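Local atomic coordinates of Non-reducing end beta-L-arabinofuranosidase (Bacteroides thetaiotaomicron, PDB entry 5MQO), a protein that probably acts as an aceric acidase of family GH127, hydrolysing glycosidic bonds in complex plant pectin for a gut bacterium. Residues L194-M199 / A239-H244; I285-Q290 / M320-S325; V331-Y336 / R369-P374; G387-N392 / E406-C411. All coordinates share one frame; numbering follows the deposited sequence.

Contact 1: residues L194-M199 / A239-H244; sequences LGHLMM and AICPSH
The imidazole of H196 lies over S243, whose OG sits 3.6 Å from the plane of the H196 ring, displaced toward its rim. With chi1 at -66° the ring leaves the helix beside the backbone N and swings out toward the loop, bringing CE1 of H196 to 3.6 Å from CB of S243. C241 approaches the same ring obliquely: its SG is 3.6 Å from NE2 of H196, on a line from the centroid 54° off the ring normal, a slanting sulfur-aromatic contact. The other imidazole, that of H244, meets backbone instead. Its CD2 comes within 3.7 Å of CA of G195, a position without a side chain that lets the ring lie against the helix. The contact thus packs helix 192-208 against the start of helix 243-255 in the GH127 catalytic domain, a mainly helical domain, consistent with an (alpha/alpha)6 barrel. Helix 212-230 comes between them in sequence and supplies Y228, whose OH is hydrogen-bonded to ND1 of H244. One face of the H244 ring carries the carbonyl O of C241 from its own segment. Bent at chi3 (-70°), M198 turns its CE toward O of H244, 4.0 Å away.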
loop_
_atom_site.group_PDB
_atom_site.type_symbol
_atom_site.label_atom_id
_atom_site.label_comp_id
_atom_site.label_asym_id
_atom_site.label_seq_id
_atom_site.Cartn_x
_atom_site.Cartn_y
_atom_site.Cartn_z
ATOM N N LEU A 194 18.175 -10.330 -9.377
ATOM C CA LEU A 194 17.552 -11.649 -9.443
ATOM C C LEU A 194 16.257 -11.766 -8.676
ATOM O O LEU A 194 15.335 -12.415 -9.146
ATOM C CB LEU A 194 18.514 -12.744 -8.973
ATOM C CG LEU A 194 19.670 -13.057 -9.930
ATOM C CD1 LEU A 194 20.227 -14.426 -9.583
ATOM C CD2 LEU A 194 19.283 -13.019 -11.408
ATOM N N GLY A 195 16.171 -11.147 -7.514
ATOM C CA GLY A 195 14.951 -11.216 -6.733
ATOM C C GLY A 195 13.724 -10.667 -7.447
ATOM O O GLY A 195 12.601 -11.149 -7.247
ATOM N N HIS A 196 13.940 -9.649 -8.271
ATOM C CA HIS A 196 12.872 -9.031 -9.007
ATOM C C HIS A 196 12.503 -9.851 -10.211
ATOM O O HIS A 196 11.335 -9.874 -10.601
ATOM C CB HIS A 196 13.260 -7.625 -9.412
ATOM C CG HIS A 196 13.416 -6.720 -8.243
ATOM N ND1 HIS A 196 12.360 -6.407 -7.414
ATOM C CD2 HIS A 196 14.501 -6.102 -7.729
ATOM C CE1 HIS A 196 12.786 -5.616 -6.447
ATOM N NE2 HIS A 196 14.082 -5.415 -6.617
ATOM N N LEU A 197 13.475 -10.534 -10.802
ATOM C CA LEU A 197 13.174 -11.497 -11.852
ATOM C C LEU A 197 12.219 -12.592 -11.362
ATOM O O LEU A 197 11.348 -12.999 -12.118
ATOM C CB LEU A 197 14.449 -12.132 -12.419
ATOM C CG LEU A 197 14.269 -13.114 -13.581
ATOM C CD1 LEU A 197 13.873 -12.399 -14.858
ATOM C CD2 LEU A 197 15.549 -13.885 -13.787
ATOM N N MET A 198 12.371 -13.053 -10.123
ATOM C CA MET A 198 11.474 -14.074 -9.604
ATOM C C MET A 198 10.009 -13.624 -9.706
ATOM O O MET A 198 9.173 -14.306 -10.282
ATOM C CB MET A 198 11.788 -14.441 -8.155
ATOM C CG MET A 198 13.144 -15.089 -7.905
ATOM S SD MET A 198 13.311 -15.666 -6.184
ATOM C CE MET A 198 13.396 -14.114 -5.305
ATOM N N MET A 199 9.694 -12.466 -9.164
ATOM C CA MET A 199 8.310 -12.042 -9.142
ATOM C C MET A 199 7.789 -11.731 -10.536
ATOM O O MET A 199 6.616 -11.993 -10.821
ATOM C CB MET A 199 8.082 -10.865 -8.176
ATOM C CG MET A 199 7.594 -11.288 -6.793
ATOM S SD MET A 199 6.065 -12.257 -6.852
ATOM C CE MET A 199 5.237 -11.555 -5.421
ATOM N N ALA A 239 21.165 -9.794 0.682
ATOM C CA ALA A 239 19.731 -9.717 0.995
ATOM C C ALA A 239 19.269 -8.323 1.452
ATOM O O ALA A 239 18.115 -8.209 1.869
ATOM C CB ALA A 239 19.363 -10.754 2.057
ATOM N N ILE A 240 20.135 -7.284 1.389
ATOM C CA ILE A 240 19.721 -5.844 1.573
ATOM C C ILE A 240 18.625 -5.454 0.525
ATOM O O ILE A 240 17.944 -4.427 0.697
ATOM C CB ILE A 240 20.937 -4.814 1.647
ATOM C CG1 ILE A 240 21.590 -4.813 3.049
ATOM C CG2 ILE A 240 20.519 -3.367 1.335
ATOM C CD1 ILE A 240 22.822 -3.929 3.209
ATOM N N CYS A 241 18.457 -6.268 -0.536
ATOM C CA CYS A 241 17.184 -6.327 -1.268
ATOM C C CYS A 241 16.186 -7.191 -0.475
ATOM O O CYS A 241 16.379 -8.411 -0.344
ATOM C CB CYS A 241 17.343 -6.869 -2.688
ATOM S SG CYS A 241 16.118 -6.146 -3.795
ATOM N N PRO A 242 15.124 -6.558 0.068
ATOM C CA PRO A 242 14.151 -7.273 0.902
ATOM C C PRO A 242 12.938 -7.834 0.135
ATOM O O PRO A 242 12.122 -8.547 0.721
ATOM C CB PRO A 242 13.717 -6.189 1.873
ATOM C CG PRO A 242 13.708 -4.950 1.018
ATOM C CD PRO A 242 14.794 -5.114 -0.009
ATOM N N SER A 243 12.816 -7.481 -1.148
ATOM C CA SER A 243 11.957 -8.175 -2.107
ATOM C C SER A 243 12.153 -9.691 -2.052
ATOM O O SER A 243 11.206 -10.457 -2.195
ATOM C CB SER A 243 12.304 -7.715 -3.532
ATOM O OG SER A 243 13.636 -8.105 -3.904
ATOM N N HIS A 244 13.406 -10.095 -1.880
ATOM C CA HIS A 244 13.817 -11.502 -1.842
ATOM C C HIS A 244 12.927 -12.431 -1.017
ATOM O O HIS A 244 12.622 -13.522 -1.475
ATOM C CB HIS A 244 15.263 -11.624 -1.303
ATOM C CG HIS A 244 16.320 -11.211 -2.283
ATOM N ND1 HIS A 244 17.629 -11.637 -2.185
ATOM C CD2 HIS A 244 16.262 -10.415 -3.379
ATOM C CE1 HIS A 244 18.331 -11.116 -3.176
ATOM N NE2 HIS A 244 17.524 -10.373 -3.917
#

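Contact 2: residues I285-Q290 / M320-S325; sequences IPFRDQ and MKNLTS
The ring of F287 and the amide of N322 pass each other in opposite directions, their planes 56° apart. CD2 of L323 stands at the edge of the phenyl ring, close to its plane and 4.0 Å from CZ of F287, while CB of N322 reaches CE2 of F287 obliquely at 3.8 Å. In the helical catalytic domain of this GH127 protein, the contact fastens a 3-10 turn, residues 287-289 of the long loop between helices 258-270 and 297-314, to the side of helix 317-333. The ring of F287 swings toward that helix because CG is anti to the backbone N (chi1 -179°), and V307 of helix 297-314 packs against both F287 and L323. The amide of N322 does the polar work: its ND2 spends both N-H groups on the loop backbone. One goes to O of R288, at 2.9 Å from ND2 of N322 and near the amide plane. At the other end of the amide, OD1 of N322 is held by Q318 one helical turn earlier, so the side chain is gripped at both polar atoms and its rotation is fixed. The guanidinium of R288 turns elsewhere, to salt bridges with D269 and E316. The second N-H of N322 ND2 reaches O of Q290 at 2.8 Å, with the donor above the plane of that carbonyl.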
loop_
_atom_site.group_PDB
_atom_site.type_symbol
_atom_site.label_atom_id
_atom_site.label_comp_id
_atom_site.label_asym_id
_atom_site.label_seq_id
_atom_site.Cartn_x
_atom_site.Cartn_y
_atom_site.Cartn_z
ATOM N N ILE A 285 19.734 -7.607 16.626
ATOM C CA ILE A 285 19.310 -8.762 17.422
ATOM C C ILE A 285 18.538 -9.725 16.520
ATOM O O ILE A 285 18.046 -9.322 15.473
ATOM C CB ILE A 285 18.457 -8.310 18.645
ATOM C CG1 ILE A 285 17.033 -7.832 18.226
ATOM C CG2 ILE A 285 19.206 -7.217 19.415
ATOM C CD1 ILE A 285 16.245 -7.096 19.295
ATOM N N PRO A 286 18.431 -11.002 16.911
ATOM C CA PRO A 286 17.630 -11.943 16.119
ATOM C C PRO A 286 16.183 -11.530 15.898
ATOM O O PRO A 286 15.649 -10.751 16.657
ATOM C CB PRO A 286 17.682 -13.210 16.967
ATOM C CG PRO A 286 19.031 -13.125 17.578
ATOM C CD PRO A 286 19.154 -11.704 17.980
ATOM N N PHE A 287 15.544 -12.061 14.870
ATOM C CA PHE A 287 14.169 -11.673 14.600
ATOM C C PHE A 287 13.231 -12.030 15.733
ATOM O O PHE A 287 12.319 -11.268 16.033
ATOM C CB PHE A 287 13.622 -12.207 13.284
ATOM C CG PHE A 287 12.224 -11.758 13.039
ATOM C CD1 PHE A 287 11.966 -10.430 12.716
ATOM C CD2 PHE A 287 11.144 -12.619 13.249
ATOM C CE1 PHE A 287 10.646 -9.986 12.533
ATOM C CE2 PHE A 287 9.831 -12.180 13.105
ATOM C CZ PHE A 287 9.576 -10.875 12.740
ATOM N N ARG A 288 13.465 -13.151 16.397
ATOM C CA ARG A 288 12.505 -13.628 17.402
ATOM C C ARG A 288 12.525 -12.811 18.682
ATOM O O ARG A 288 11.596 -12.906 19.470
ATOM C CB ARG A 288 12.699 -15.118 17.657
ATOM C CG ARG A 288 12.433 -15.927 16.399
ATOM C CD ARG A 288 12.531 -17.437 16.600
ATOM N NE ARG A 288 12.017 -18.162 15.440
ATOM C CZ ARG A 288 12.632 -18.247 14.252
ATOM N NH1 ARG A 288 13.824 -17.663 14.008
ATOM N NH2 ARG A 288 12.045 -18.929 13.273
ATOM N N ASP A 289 13.560 -11.988 18.859
ATOM C CA ASP A 289 13.654 -11.027 19.977
ATOM C C ASP A 289 13.020 -9.679 19.671
ATOM O O ASP A 289 12.873 -8.884 20.568
ATOM C CB ASP A 289 15.121 -10.803 20.399
ATOM C CG ASP A 289 15.815 -12.092 20.834
ATOM O OD1 ASP A 289 15.294 -12.780 21.741
ATOM O OD2 ASP A 289 16.883 -12.421 20.268
ATOM N N GLN A 290 12.653 -9.421 18.420
ATOM C CA GLN A 290 12.092 -8.138 17.997
ATOM C C GLN A 290 10.614 -8.105 18.219
ATOM O O GLN A 290 9.895 -8.906 17.618
ATOM C CB GLN A 290 12.338 -7.900 16.511
ATOM C CG GLN A 290 13.800 -7.665 16.159
ATOM C CD GLN A 290 14.023 -7.504 14.661
ATOM O OE1 GLN A 290 13.240 -6.858 13.947
ATOM N NE2 GLN A 290 15.120 -8.070 14.185
ATOM N N MET A 320 4.249 -15.154 14.759
ATOM C CA MET A 320 3.021 -14.362 14.929
ATOM C C MET A 320 3.009 -13.615 16.265
ATOM O O MET A 320 2.363 -12.589 16.383
ATOM C CB MET A 320 1.787 -15.265 14.800
ATOM C CG MET A 320 0.452 -14.559 14.535
ATOM S SD MET A 320 0.198 -13.604 13.018
ATOM C CE MET A 320 1.413 -14.338 11.914
ATOM N N LYS A 321 3.716 -14.116 17.274
ATOM C CA LYS A 321 3.925 -13.326 18.506
ATOM C C LYS A 321 4.742 -12.049 18.218
ATOM O O LYS A 321 4.431 -10.990 18.737
ATOM C CB LYS A 321 4.566 -14.168 19.631
ATOM C CG LYS A 321 3.703 -14.296 20.890
ATOM C CD LYS A 321 3.771 -15.657 21.606
ATOM C CE LYS A 321 2.538 -15.824 22.509
ATOM N NZ LYS A 321 2.744 -16.784 23.632
ATOM N N ASN A 322 5.761 -12.172 17.374
ATOM C CA ASN A 322 6.545 -11.038 16.936
ATOM C C ASN A 322 5.741 -10.171 16.011
ATOM O O ASN A 322 5.676 -8.968 16.208
ATOM C CB ASN A 322 7.837 -11.481 16.253
ATOM C CG ASN A 322 8.742 -12.269 17.189
ATOM O OD1 ASN A 322 8.879 -13.474 17.045
ATOM N ND2 ASN A 322 9.348 -11.589 18.164
ATOM N N LEU A 323 5.095 -10.765 15.022
ATOM C CA LEU A 323 4.431 -9.965 13.981
ATOM C C LEU A 323 3.287 -9.165 14.544
ATOM O O LEU A 323 3.097 -8.023 14.120
ATOM C CB LEU A 323 3.962 -10.812 12.802
ATOM C CG LEU A 323 5.063 -11.413 11.911
ATOM C CD1 LEU A 323 4.451 -12.399 10.909
ATOM C CD2 LEU A 323 5.886 -10.340 11.203
ATOM N N THR A 324 2.557 -9.711 15.528
ATOM C CA THR A 324 1.436 -8.950 16.150
ATOM C C THR A 324 1.857 -7.817 17.099
ATOM O O THR A 324 1.194 -6.832 17.110
ATOM C CB THR A 324 0.332 -9.844 16.783
ATOM O OG1 THR A 324 0.887 -10.725 17.748
ATOM C CG2 THR A 324 -0.285 -10.698 15.760
ATOM N N SER A 325 2.945 -7.890 17.844
ATOM C CA SER A 325 3.356 -6.673 18.587
ATOM C C SER A 325 4.051 -5.640 17.691
ATOM O O SER A 325 3.996 -4.453 17.979
ATOM C CB SER A 325 4.145 -6.935 19.900
ATOM O OG SER A 325 5.099 -7.935 19.697
#

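Contact 3: residues V331-Y336 / R369-P374; sequences VTRKMY and RPYQLP
N of Y371 donates to the carbonyl O of R333 at 2.7 Å, and the hydroxyl of Y336 donates to a lone pair of the P374 carbonyl, OH to O 2.7 Å; these two hydrogen bonds join the segments. Y371 belongs to a type II beta turn, R369 to Q372, closed by N of Q372 on O of R369 (3.0 Å) and braced by OE1 of Q372, which accepts from N of R369 at 2.9 Å. Y371 takes the third position of the turn, where its positive phi of 53° fits the type II geometry. The basic groups of R333 and K334 are paired outside the contact: NE of R333 and NZ of K334 form salt bridges to the two carboxylate oxygens of D329. The guanidinium of R333 also presents one face to P370, whose CG is 3.7 Å from NH2 of R333, while CD of R333 lies 3.6 Å from OH of Y371. Apolar packing fills the middle. With CG beside the backbone N (chi1 -69°), Y336 turns its ring to L373 and P374, and CD2 of L373 stands over the centre of that ring, 4.0 Å from its centroid, a CH-pi contact. The turn belongs to the loop leading from strand 361-364 to helix 382-399, and the ring of Y371 stacks on H587, between strands 581-584 and 596-601 of the C-terminal beta region; on the helical side, V331 and M335 rest on L407 of helix 402-416.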
loop_
_atom_site.group_PDB
_atom_site.type_symbol
_atom_site.label_atom_id
_atom_site.label_comp_id
_atom_site.label_asym_id
_atom_site.label_seq_id
_atom_site.Cartn_x
_atom_site.Cartn_y
_atom_site.Cartn_z
ATOM N N VAL A 331 1.074 0.611 14.185
ATOM C CA VAL A 331 -0.236 1.152 13.880
ATOM C C VAL A 331 -0.744 2.030 15.001
ATOM O O VAL A 331 -1.437 3.015 14.755
ATOM C CB VAL A 331 -1.222 -0.002 13.554
ATOM C CG1 VAL A 331 -2.679 0.368 13.800
ATOM C CG2 VAL A 331 -1.009 -0.442 12.114
ATOM N N THR A 332 -0.430 1.686 16.234
ATOM C CA THR A 332 -0.903 2.505 17.342
ATOM C C THR A 332 0.142 3.583 17.773
ATOM O O THR A 332 -0.163 4.484 18.596
ATOM C CB THR A 332 -1.311 1.589 18.505
ATOM O OG1 THR A 332 -0.152 0.983 19.063
ATOM C CG2 THR A 332 -2.293 0.500 18.010
ATOM N N ARG A 333 1.371 3.499 17.254
ATOM C CA ARG A 333 2.437 4.350 17.782
ATOM C C ARG A 333 3.360 5.004 16.791
ATOM O O ARG A 333 3.984 5.992 17.157
ATOM C CB ARG A 333 3.270 3.610 18.844
ATOM C CG ARG A 333 2.440 2.820 19.854
ATOM C CD ARG A 333 3.198 2.550 21.144
ATOM N NE ARG A 333 4.472 1.925 20.854
ATOM C CZ ARG A 333 5.458 1.752 21.731
ATOM N NH1 ARG A 333 5.316 2.136 22.999
ATOM N NH2 ARG A 333 6.604 1.182 21.331
ATOM N N LYS A 334 3.475 4.486 15.569
ATOM C CA LYS A 334 4.512 4.942 14.645
ATOM C C LYS A 334 4.079 5.093 13.183
ATOM O O LYS A 334 4.914 5.004 12.280
ATOM C CB LYS A 334 5.681 3.970 14.720
ATOM C CG LYS A 334 6.356 3.946 16.061
ATOM C CD LYS A 334 7.596 3.083 16.009
ATOM C CE LYS A 334 8.110 2.778 17.409
ATOM N NZ LYS A 334 9.268 1.850 17.292
ATOM N N MET A 335 2.794 5.320 12.932
ATOM C CA MET A 335 2.284 5.366 11.562
ATOM C C MET A 335 1.570 6.662 11.381
ATOM O O MET A 335 0.766 7.056 12.233
ATOM C CB MET A 335 1.305 4.242 11.330
ATOM C CG MET A 335 0.664 4.235 9.961
ATOM S SD MET A 335 -0.390 2.797 9.762
ATOM C CE MET A 335 -1.873 3.458 10.511
ATOM N N TYR A 336 1.828 7.314 10.261
ATOM C CA TYR A 336 1.063 8.507 9.927
ATOM C C TYR A 336 -0.403 8.144 9.583
ATOM O O TYR A 336 -0.696 7.020 9.165
ATOM C CB TYR A 336 1.740 9.271 8.813
ATOM C CG TYR A 336 3.010 9.881 9.259
ATOM C CD1 TYR A 336 4.219 9.193 9.187
ATOM C CD2 TYR A 336 3.026 11.169 9.748
ATOM C CE1 TYR A 336 5.421 9.792 9.594
ATOM C CE2 TYR A 336 4.198 11.776 10.171
ATOM C CZ TYR A 336 5.402 11.099 10.091
ATOM O OH TYR A 336 6.563 11.731 10.516
ATOM N N ARG A 369 10.889 7.383 17.407
ATOM C CA ARG A 369 10.340 7.077 18.738
ATOM C C ARG A 369 8.839 6.890 18.641
ATOM O O ARG A 369 8.217 7.441 17.735
ATOM C CB ARG A 369 10.550 8.234 19.722
ATOM C CG ARG A 369 11.994 8.496 20.194
ATOM C CD ARG A 369 12.059 9.553 21.321
ATOM N NE ARG A 369 11.027 10.589 21.146
ATOM C CZ ARG A 369 11.164 11.673 20.397
ATOM N NH1 ARG A 369 12.299 11.938 19.772
ATOM N NH2 ARG A 369 10.164 12.520 20.281
ATOM N N PRO A 370 8.239 6.133 19.572
ATOM C CA PRO A 370 6.789 6.084 19.630
ATOM C C PRO A 370 6.168 7.498 19.668
ATOM O O PRO A 370 6.731 8.419 20.291
ATOM C CB PRO A 370 6.504 5.338 20.952
ATOM C CG PRO A 370 7.775 4.672 21.357
ATOM C CD PRO A 370 8.866 5.130 20.448
ATOM N N TYR A 371 5.039 7.665 18.982
ATOM C CA TYR A 371 4.384 8.950 18.824
ATOM C C TYR A 371 5.254 10.104 18.277
ATOM O O TYR A 371 4.900 11.283 18.468
ATOM C CB TYR A 371 3.729 9.358 20.144
ATOM C CG TYR A 371 2.984 8.232 20.771
ATOM C CD1 TYR A 371 1.761 7.787 20.240
ATOM C CD2 TYR A 371 3.512 7.558 21.868
ATOM C CE1 TYR A 371 1.083 6.706 20.811
ATOM C CE2 TYR A 371 2.831 6.504 22.460
ATOM C CZ TYR A 371 1.622 6.072 21.922
ATOM O OH TYR A 371 0.997 5.004 22.513
ATOM N N GLN A 372 6.365 9.812 17.609
ATOM C CA GLN A 372 7.154 10.879 16.997
ATOM C C GLN A 372 6.725 10.990 15.542
ATOM O O GLN A 372 7.221 10.253 14.676
ATOM C CB GLN A 372 8.658 10.620 17.123
ATOM C CG GLN A 372 9.534 11.635 16.409
ATOM C CD GLN A 372 11.009 11.326 16.518
ATOM O OE1 GLN A 372 11.439 10.173 16.742
ATOM N NE2 GLN A 372 11.812 12.362 16.352
ATOM N N LEU A 373 5.784 11.894 15.277
ATOM C CA LEU A 373 5.150 11.978 13.951
ATOM C C LEU A 373 5.164 13.360 13.309
ATOM O O LEU A 373 4.118 13.864 12.932
ATOM C CB LEU A 373 3.727 11.414 14.028
ATOM C CG LEU A 373 3.703 9.938 14.477
ATOM C CD1 LEU A 373 2.297 9.516 14.897
ATOM C CD2 LEU A 373 4.266 9.017 13.397
ATOM N N PRO A 374 6.361 13.954 13.125
ATOM C CA PRO A 374 6.469 15.272 12.499
ATOM C C PRO A 374 5.904 15.310 11.077
ATOM O O PRO A 374 5.774 14.298 10.432
ATOM C CB PRO A 374 7.986 15.483 12.438
ATOM C CG PRO A 374 8.541 14.104 12.294
ATOM C CD PRO A 374 7.705 13.350 13.289
#

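Contact 4: residues G387-N392 / E406-C411; sequences GNMLFN and ELVETC
N392 points its amide at the neighbouring helix with CG beside the backbone N (chi1 -84°), which carries OD1 to 3.1 Å from CB of L407. N388, one turn earlier, has CG anti to the backbone N (chi1 -166°), and its ND2 comes to 3.4 Å from SG of C411. The two helices, 382-399 and 402-416, form an antiparallel helical hairpin of the GH127 catalytic domain; their axes here approach to 8.2 Å at 158°. The interface is wholly buried, and the N392 amide and ND2 of N388 find partners within it or close by. ND2 of N392 donates almost straight to O of N388 at 2.7 Å, and because N of N392 bonds to the same oxygen from the opposite face of its plane, that carbonyl serves two donors of one residue. Two further partners come from outside: W327 NE1 of helix 317-333 bonds to OD1 of N392, and O of G339 takes the ND2 of N388. These bonds hold the N392 amide at both ends and N388 at ND2, beside the apolar pairs. There, at the closest pair of residues by backbone, M389 and V408 cross, CG2 of V408 lying 3.5 Å from O of M389. CB of M389 also packs on CB of C411 at 3.8 Å. Extended beyond CG, the chain of M389 ends with CE at 4.1 Å from CG1 of V408.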
loop_
_atom_site.group_PDB
_atom_site.type_symbol
_atom_site.label_atom_id
_atom_site.label_comp_id
_atom_site.label_asym_id
_atom_site.label_seq_id
_atom_site.Cartn_x
_atom_site.Cartn_y
_atom_site.Cartn_z
ATOM N N GLY A 387 5.117 -1.211 1.478
ATOM C CA GLY A 387 5.542 -2.273 2.369
ATOM C C GLY A 387 4.521 -2.537 3.454
ATOM O O GLY A 387 4.127 -3.675 3.666
ATOM N N ASN A 388 4.091 -1.478 4.134
ATOM C CA ASN A 388 3.054 -1.587 5.157
ATOM C C ASN A 388 1.763 -2.187 4.550
ATOM O O ASN A 388 1.077 -2.972 5.206
ATOM C CB ASN A 388 2.769 -0.221 5.757
ATOM C CG ASN A 388 1.963 -0.288 7.047
ATOM O OD1 ASN A 388 2.094 -1.210 7.869
ATOM N ND2 ASN A 388 1.148 0.735 7.258
ATOM N N MET A 389 1.455 -1.829 3.306
ATOM C CA MET A 389 0.282 -2.349 2.617
ATOM C C MET A 389 0.366 -3.875 2.392
ATOM O O MET A 389 -0.558 -4.602 2.715
ATOM C CB MET A 389 0.140 -1.643 1.277
ATOM C CG MET A 389 -1.054 -2.110 0.471
ATOM S SD MET A 389 -1.117 -1.414 -1.175
ATOM C CE MET A 389 -2.197 -2.599 -1.934
ATOM N N LEU A 390 1.487 -4.320 1.828
ATOM C CA LEU A 390 1.763 -5.722 1.579
ATOM C C LEU A 390 1.948 -6.538 2.881
ATOM O O LEU A 390 1.554 -7.688 2.933
ATOM C CB LEU A 390 2.996 -5.860 0.711
ATOM C CG LEU A 390 3.049 -5.286 -0.706
ATOM C CD1 LEU A 390 4.496 -5.336 -1.220
ATOM C CD2 LEU A 390 2.148 -6.016 -1.674
ATOM N N PHE A 391 2.542 -5.953 3.922
ATOM C CA PHE A 391 2.537 -6.579 5.262
ATOM C C PHE A 391 1.085 -6.839 5.680
ATOM O O PHE A 391 0.712 -7.971 6.004
ATOM C CB PHE A 391 3.285 -5.705 6.290
ATOM C CG PHE A 391 3.268 -6.225 7.729
ATOM C CD1 PHE A 391 3.336 -7.590 8.038
ATOM C CD2 PHE A 391 3.247 -5.324 8.791
ATOM C CE1 PHE A 391 3.340 -8.044 9.362
ATOM C CE2 PHE A 391 3.250 -5.779 10.123
ATOM C CZ PHE A 391 3.283 -7.147 10.403
ATOM N N ASN A 392 0.246 -5.817 5.589
ATOM C CA ASN A 392 -1.108 -5.961 6.093
ATOM C C ASN A 392 -1.942 -6.947 5.269
ATOM O O ASN A 392 -2.868 -7.587 5.780
ATOM C CB ASN A 392 -1.801 -4.607 6.185
ATOM C CG ASN A 392 -1.473 -3.896 7.457
ATOM O OD1 ASN A 392 -2.195 -3.989 8.442
ATOM N ND2 ASN A 392 -0.353 -3.206 7.460
ATOM N N GLU A 406 -8.388 -2.943 6.584
ATOM C CA GLU A 406 -8.481 -1.488 6.755
ATOM C C GLU A 406 -7.169 -0.786 6.389
ATOM O O GLU A 406 -7.157 0.207 5.639
ATOM C CB GLU A 406 -8.845 -1.165 8.210
ATOM C CG GLU A 406 -9.187 0.287 8.521
ATOM C CD GLU A 406 -10.346 0.838 7.722
ATOM O OE1 GLU A 406 -11.346 0.120 7.511
ATOM O OE2 GLU A 406 -10.263 2.006 7.296
ATOM N N LEU A 407 -6.067 -1.339 6.879
ATOM C CA LEU A 407 -4.731 -0.804 6.611
ATOM C C LEU A 407 -4.289 -0.921 5.176
ATOM O O LEU A 407 -3.622 -0.009 4.663
ATOM C CB LEU A 407 -3.710 -1.434 7.569
ATOM C CG LEU A 407 -3.903 -0.637 8.879
ATOM C CD1 LEU A 407 -3.869 -1.507 10.089
ATOM C CD2 LEU A 407 -2.886 0.487 8.988
ATOM N N VAL A 408 -4.653 -2.028 4.530
ATOM C CA VAL A 408 -4.424 -2.161 3.097
ATOM C C VAL A 408 -5.099 -0.993 2.378
ATOM O O VAL A 408 -4.477 -0.375 1.526
ATOM C CB VAL A 408 -4.920 -3.534 2.552
ATOM C CG1 VAL A 408 -4.925 -3.569 1.031
ATOM C CG2 VAL A 408 -4.035 -4.660 3.060
ATOM N N GLU A 409 -6.350 -0.673 2.736
ATOM C CA GLU A 409 -7.098 0.405 2.040
ATOM C C GLU A 409 -6.504 1.789 2.331
ATOM O O GLU A 409 -6.232 2.567 1.392
ATOM C CB GLU A 409 -8.594 0.421 2.401
ATOM C CG GLU A 409 -9.489 1.223 1.443
ATOM C CD GLU A 409 -10.976 1.150 1.798
ATOM O OE1 GLU A 409 -11.318 1.559 2.935
ATOM O OE2 GLU A 409 -11.793 0.628 0.987
ATOM N N THR A 410 -6.316 2.082 3.618
ATOM C CA THR A 410 -5.716 3.349 4.058
ATOM C C THR A 410 -4.421 3.625 3.308
ATOM O O THR A 410 -4.265 4.700 2.723
ATOM C CB THR A 410 -5.423 3.291 5.561
ATOM O OG1 THR A 410 -6.636 2.915 6.225
ATOM C CG2 THR A 410 -4.880 4.636 6.126
ATOM N N CYS A 411 -3.543 2.627 3.265
ATOM C CA CYS A 411 -2.265 2.756 2.570
ATOM C C CYS A 411 -2.444 3.018 1.076
ATOM O O CYS A 411 -1.850 3.963 0.511
ATOM C CB CYS A 411 -1.381 1.529 2.824
ATOM S SG CYS A 411 -0.713 1.447 4.510
#

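How the contacts relate
The four contacts follow one another in series along the helical catalytic region. Contacts 2 and 3 use successive parts of helix 317-333, their centres 19 Å apart, and contact 4 joins the two: O of L323 lies 3.8 Å from CZ of F391, and SD of M335 lies 3.5 Å from CD2 of L407. Contact 4 is also the most central, its centre about 5 Å from the centre of the chain, whereas the centres of contacts 2 and 3 lie about 22 and 18 Å from that point. Contact 1 stands apart, its nearest atoms about 7 Å from contact 4 and about 17 Å from contact 3. Helix 382-399, to which residues 387-392 belong, carries C383 in its first turn, disulfide-bonded to C458.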